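PDB 4L8K: putative peptidase from Parabacteroides merdae, which is a putative peptidase of family S41, and so probably hydrolyses peptide bonds by serine-protease chemistry. Local coordinates for residues G160-S165 / T225-N230; M232-Q237 / L271-Q276. All blocks are in the same frame, centred on the assembly; numbering follows the deposited sequence.

Overall arrangement
From the N terminus the chain passes through six helices and the first four strands of the mixed sheet before contact 1 opens at 160-165, after strand 149-153. Its return at 225-230 closes a loop of 59 residues that includes strands 177-182, 197-201 and 213-217, and brings helix 162-169 against helix 224-232. Contact 2 opens where the second helix ends, and 271-276 closes a shorter loop of 33 residues running through strands 238-242, 252-256 and 262-266. The two loops follow in series, neither nested nor crossed. They meet at Asn-230 of contact 1, whose side chain packs on Asp-272 of contact 2.

Contact 1. Residues G160-S165 / T225-N230; sequences GSMLYS and TNDFVN
Ser-165 and Phe-228 mark the closest backbone approach of the two helices, with their CA atoms 5.7 Å apart, a nearness consistent with the small side chain of Ser-165. Ser-165 OG lies 3.3 Å from Phe-228 CB and meets the root of the aromatic side chain, with the ring a little farther off. Ser-165 OG is turned anti to its own nitrogen (chi1 -160°), a setting that carries it across to the other helix. Phe-228 likewise has CG opposite the backbone N (chi1 172°), and Ser-165 O comes up to the edge of its ring, near the ring plane, 3.8 Å from Phe-228 CD1. No hydrogen bond crosses the interface here; the fit is one of shape.

A second touch lies at selenomethionine Met-162. Its chain bends at both chi2 and chi3, swinging the terminal methyl inward, and Met-162 CE ends 3.1 Å from Asp-227 OD2, a close meeting of methyl and carboxylate oxygen. Met-162 CE also lies 3.9 Å from Asp-227 CB, while the selenium stays farther back. A molecule of 2-methyl-2,4-pentanediol, probably from the crystallisation liquor, is bound about 4 Å from the Asp-227 side chain.

The start of the first helix is set by Ser-161, an N-cap whose OG accepts from Leu-163 N at 3.2 Å (157°). Farther out, the Phe-228 ring meets Phe-152 of strand 149-153 and Phe-128. Helices 162-169 and 224-232 thus pack side by side, following the neighbouring parallel strands 149-153 and 213-217, consistent with the beta-alpha core of the ClpP/crotonase clan.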
# COMPACT_ATOMS: atom_id res chain seq x y z
N GLY A 160 -3.60 -7.03 -2.25
CA GLY A 160 -4.09 -8.34 -2.65
C GLY A 160 -3.00 -9.38 -2.55
O GLY A 160 -2.34 -9.49 -1.50
N SER A 161 -2.77 -10.13 -3.63
CA SER A 161 -1.81 -11.23 -3.55
C SER A 161 -0.41 -10.83 -3.93
O SER A 161 -0.18 -10.28 -5.02
CB SER A 161 -2.24 -12.43 -4.37
OG SER A 161 -1.31 -13.49 -4.25
N MSE A 162 0.53 -11.24 -3.06
CA MSE A 162 1.99 -11.06 -3.17
C MSE A 162 2.54 -11.84 -4.37
O MSE A 162 3.66 -11.57 -4.82
CB MSE A 162 2.67 -11.55 -1.88
CG MSE A 162 2.04 -10.99 -0.60
SE MSE A 162 3.33 -10.27 0.66
CE MSE A 162 3.89 -8.76 -0.45
N LEU A 163 1.78 -12.85 -4.84
CA LEU A 163 2.20 -13.65 -5.98
C LEU A 163 2.31 -12.74 -7.22
O LEU A 163 3.30 -12.82 -7.94
CB LEU A 163 1.21 -14.82 -6.21
CG LEU A 163 1.41 -15.66 -7.50
CD1 LEU A 163 2.53 -16.65 -7.32
CD2 LEU A 163 0.13 -16.41 -7.87
N TYR A 164 1.34 -11.82 -7.38
CA TYR A 164 1.31 -10.91 -8.53
C TYR A 164 2.23 -9.75 -8.31
O TYR A 164 2.83 -9.24 -9.27
CB TYR A 164 -0.13 -10.45 -8.80
CG TYR A 164 -1.05 -11.65 -8.93
CD1 TYR A 164 -0.78 -12.67 -9.85
CD2 TYR A 164 -2.14 -11.81 -8.09
CE1 TYR A 164 -1.60 -13.79 -9.95
CE2 TYR A 164 -2.98 -12.90 -8.20
CZ TYR A 164 -2.71 -13.89 -9.13
OH TYR A 164 -3.54 -14.96 -9.29
N SER A 165 2.39 -9.36 -7.05
CA SER A 165 3.34 -8.32 -6.67
C SER A 165 4.74 -8.72 -7.17
O SER A 165 5.29 -8.00 -7.98
CB SER A 165 3.31 -8.12 -5.16
OG SER A 165 3.85 -6.85 -4.87
N THR A 225 0.50 -3.46 -2.20
CA THR A 225 0.87 -2.36 -3.10
C THR A 225 2.01 -1.56 -2.49
O THR A 225 2.88 -1.09 -3.23
CB THR A 225 -0.34 -1.49 -3.38
OG1 THR A 225 -1.41 -2.35 -3.75
CG2 THR A 225 -0.09 -0.46 -4.49
N ASN A 226 2.02 -1.41 -1.15
CA ASN A 226 3.08 -0.70 -0.44
C ASN A 226 4.39 -1.45 -0.61
O ASN A 226 5.40 -0.84 -0.88
CB ASN A 226 2.75 -0.50 1.05
CG ASN A 226 3.65 0.48 1.75
OD1 ASN A 226 3.88 1.59 1.27
ND2 ASN A 226 4.19 0.09 2.90
N ASP A 227 4.35 -2.80 -0.51
CA ASP A 227 5.54 -3.65 -0.68
C ASP A 227 6.03 -3.62 -2.13
O ASP A 227 7.24 -3.66 -2.35
CB ASP A 227 5.26 -5.09 -0.24
CG ASP A 227 4.74 -5.25 1.17
OD1 ASP A 227 4.97 -4.33 2.01
OD2 ASP A 227 4.15 -6.30 1.46
N PHE A 228 5.10 -3.59 -3.10
CA PHE A 228 5.39 -3.49 -4.53
C PHE A 228 6.14 -2.15 -4.81
O PHE A 228 7.17 -2.14 -5.48
CB PHE A 228 4.07 -3.56 -5.37
CG PHE A 228 4.25 -3.27 -6.84
CD1 PHE A 228 4.79 -4.24 -7.69
CD2 PHE A 228 3.87 -2.05 -7.38
CE1 PHE A 228 4.96 -3.98 -9.06
CE2 PHE A 228 4.06 -1.79 -8.75
CZ PHE A 228 4.59 -2.76 -9.58
N VAL A 229 5.58 -1.03 -4.29
CA VAL A 229 6.15 0.30 -4.45
C VAL A 229 7.57 0.32 -3.84
O VAL A 229 8.50 0.82 -4.46
CB VAL A 229 5.22 1.38 -3.83
CG1 VAL A 229 5.93 2.73 -3.69
CG2 VAL A 229 3.96 1.54 -4.70
N ASN A 230 7.73 -0.30 -2.66
CA ASN A 230 9.01 -0.40 -1.97
C ASN A 230 10.10 -1.04 -2.86
O ASN A 230 11.24 -0.57 -2.85
CB ASN A 230 8.86 -1.20 -0.69
CG ASN A 230 10.13 -1.34 0.12
OD1 ASN A 230 10.90 -0.40 0.31
ND2 ASN A 230 10.40 -2.52 0.60

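Contact 2. Residues M232-Q237 / L271-Q276; sequences MRLLPQ and LDVNKQ
Arg-233 and Asp-272 pair by charge without a direct hydrogen bond: NH2 stands 3.6 Å from OD2, which lies well out of the guanidinium plane, and the two flat groups are turned 63° apart. One water completes the link, accepting from Arg-233 NH2 at the edge of the guanidinium and donating to Asp-272 OD2, each at 2.7 Å. Beside this bridge, Leu-234 CD2 rests 3.7 Å from Val-273 CG2.

The next shell fixes both partners. The Arg-233 chain bends at chi2 (80°) on its way to Asp-272, and its NH2 also donates to Asn-230 OD1. Asp-272 OD1 is gripped from opposite faces of its carboxylate by Asn-274 N, in an Asx turn, and Gln-276 N (2.8 Å), just beyond the type I turn from Asp-272 to Lys-275; these turns hold the loop. With the carboxylate gone, as in an alanine here, both amides would lose their acceptor, and the turn would probably slacken while Arg-233 and the water lost their acidic mate.

Leu-234 also packs on Ile-177. The contact therefore joins the turn between helix 224-232 and strand 238-242 to the loop after strand 270-271, which pairs with strand 177-182.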
# COMPACT_ATOMS: atom_id res chain seq x y z
N MSE A 232 9.93 -1.34 -6.32
CA MSE A 232 10.04 -0.56 -7.55
C MSE A 232 10.93 0.67 -7.39
O MSE A 232 11.75 0.90 -8.27
CB MSE A 232 8.64 -0.18 -8.08
CG MSE A 232 7.83 -1.40 -8.54
SE MSE A 232 8.51 -2.29 -10.14
CE MSE A 232 8.02 -0.97 -11.39
N ARG A 233 10.84 1.39 -6.24
CA ARG A 233 11.66 2.59 -6.01
C ARG A 233 13.14 2.28 -5.82
O ARG A 233 13.94 3.23 -5.74
CB ARG A 233 11.12 3.45 -4.84
CG ARG A 233 10.86 2.73 -3.52
CD ARG A 233 12.11 2.50 -2.71
NE ARG A 233 11.75 2.07 -1.36
CZ ARG A 233 11.62 2.91 -0.34
NH1 ARG A 233 11.85 4.21 -0.51
NH2 ARG A 233 11.29 2.46 0.86
N LEU A 234 13.54 0.99 -5.74
CA LEU A 234 14.96 0.62 -5.63
C LEU A 234 15.61 0.54 -7.00
O LEU A 234 16.82 0.43 -7.09
CB LEU A 234 15.12 -0.77 -4.95
CG LEU A 234 14.51 -0.99 -3.56
CD1 LEU A 234 14.63 -2.45 -3.17
CD2 LEU A 234 15.18 -0.11 -2.52
N LEU A 235 14.80 0.56 -8.07
CA LEU A 235 15.27 0.35 -9.42
C LEU A 235 15.66 1.65 -10.12
O LEU A 235 14.97 2.67 -10.00
CB LEU A 235 14.21 -0.44 -10.20
CG LEU A 235 13.76 -1.76 -9.50
CD1 LEU A 235 12.64 -2.45 -10.28
CD2 LEU A 235 14.94 -2.73 -9.27
N PRO A 236 16.83 1.63 -10.82
CA PRO A 236 17.36 2.86 -11.44
C PRO A 236 16.45 3.52 -12.50
O PRO A 236 16.50 4.74 -12.64
CB PRO A 236 18.69 2.41 -12.07
CG PRO A 236 18.59 0.91 -12.21
CD PRO A 236 17.75 0.49 -11.01
N GLN A 237 15.65 2.73 -13.24
CA GLN A 237 14.78 3.30 -14.28
C GLN A 237 13.44 3.77 -13.72
O GLN A 237 12.66 4.36 -14.47
CB GLN A 237 14.55 2.30 -15.44
CG GLN A 237 13.53 1.18 -15.15
CD GLN A 237 14.10 -0.04 -14.46
OE1 GLN A 237 15.01 0.03 -13.62
NE2 GLN A 237 13.53 -1.18 -14.81
N LEU A 271 10.78 -3.58 6.55
CA LEU A 271 11.79 -2.55 6.49
C LEU A 271 12.34 -2.42 5.08
O LEU A 271 12.44 -3.41 4.36
CB LEU A 271 12.95 -2.83 7.48
CG LEU A 271 12.59 -3.31 8.89
CD1 LEU A 271 13.82 -3.71 9.65
CD2 LEU A 271 11.82 -2.25 9.66
N ASP A 272 12.76 -1.20 4.72
CA ASP A 272 13.39 -0.98 3.43
C ASP A 272 14.89 -1.43 3.50
O ASP A 272 15.33 -1.96 4.53
CB ASP A 272 13.23 0.49 2.97
CG ASP A 272 13.82 1.57 3.86
OD1 ASP A 272 14.78 1.26 4.62
OD2 ASP A 272 13.38 2.73 3.75
N VAL A 273 15.68 -1.23 2.42
CA VAL A 273 17.09 -1.63 2.37
C VAL A 273 17.96 -0.83 3.39
O VAL A 273 19.07 -1.25 3.70
CB VAL A 273 17.69 -1.57 0.94
CG1 VAL A 273 17.03 -2.60 0.03
CG2 VAL A 273 17.59 -0.15 0.34
N ASN A 274 17.44 0.29 3.92
CA ASN A 274 18.16 1.09 4.93
C ASN A 274 17.64 0.76 6.33
O ASN A 274 17.95 1.47 7.29
CB ASN A 274 18.02 2.60 4.64
CG ASN A 274 18.41 2.97 3.23
OD1 ASN A 274 19.47 2.60 2.72
ND2 ASN A 274 17.52 3.66 2.56
N LYS A 275 16.84 -0.35 6.44
CA LYS A 275 16.25 -0.88 7.66
C LYS A 275 15.25 0.13 8.30
O LYS A 275 15.02 0.12 9.51
CB LYS A 275 17.34 -1.33 8.65
CG LYS A 275 18.03 -2.60 8.18
CD LYS A 275 19.18 -3.00 9.07
CE LYS A 275 19.85 -4.24 8.53
NZ LYS A 275 21.05 -4.62 9.31
N GLN A 276 14.62 0.97 7.45
CA GLN A 276 13.60 1.93 7.89
C GLN A 276 12.21 1.36 7.64
O GLN A 276 11.97 0.70 6.62
CB GLN A 276 13.78 3.30 7.20
CG GLN A 276 15.19 3.92 7.34
CD GLN A 276 15.71 4.09 8.78
OE1 GLN A 276 14.99 4.39 9.74
NE2 GLN A 276 16.96 3.75 8.97
O HOH W 1 10.92 3.59 3.23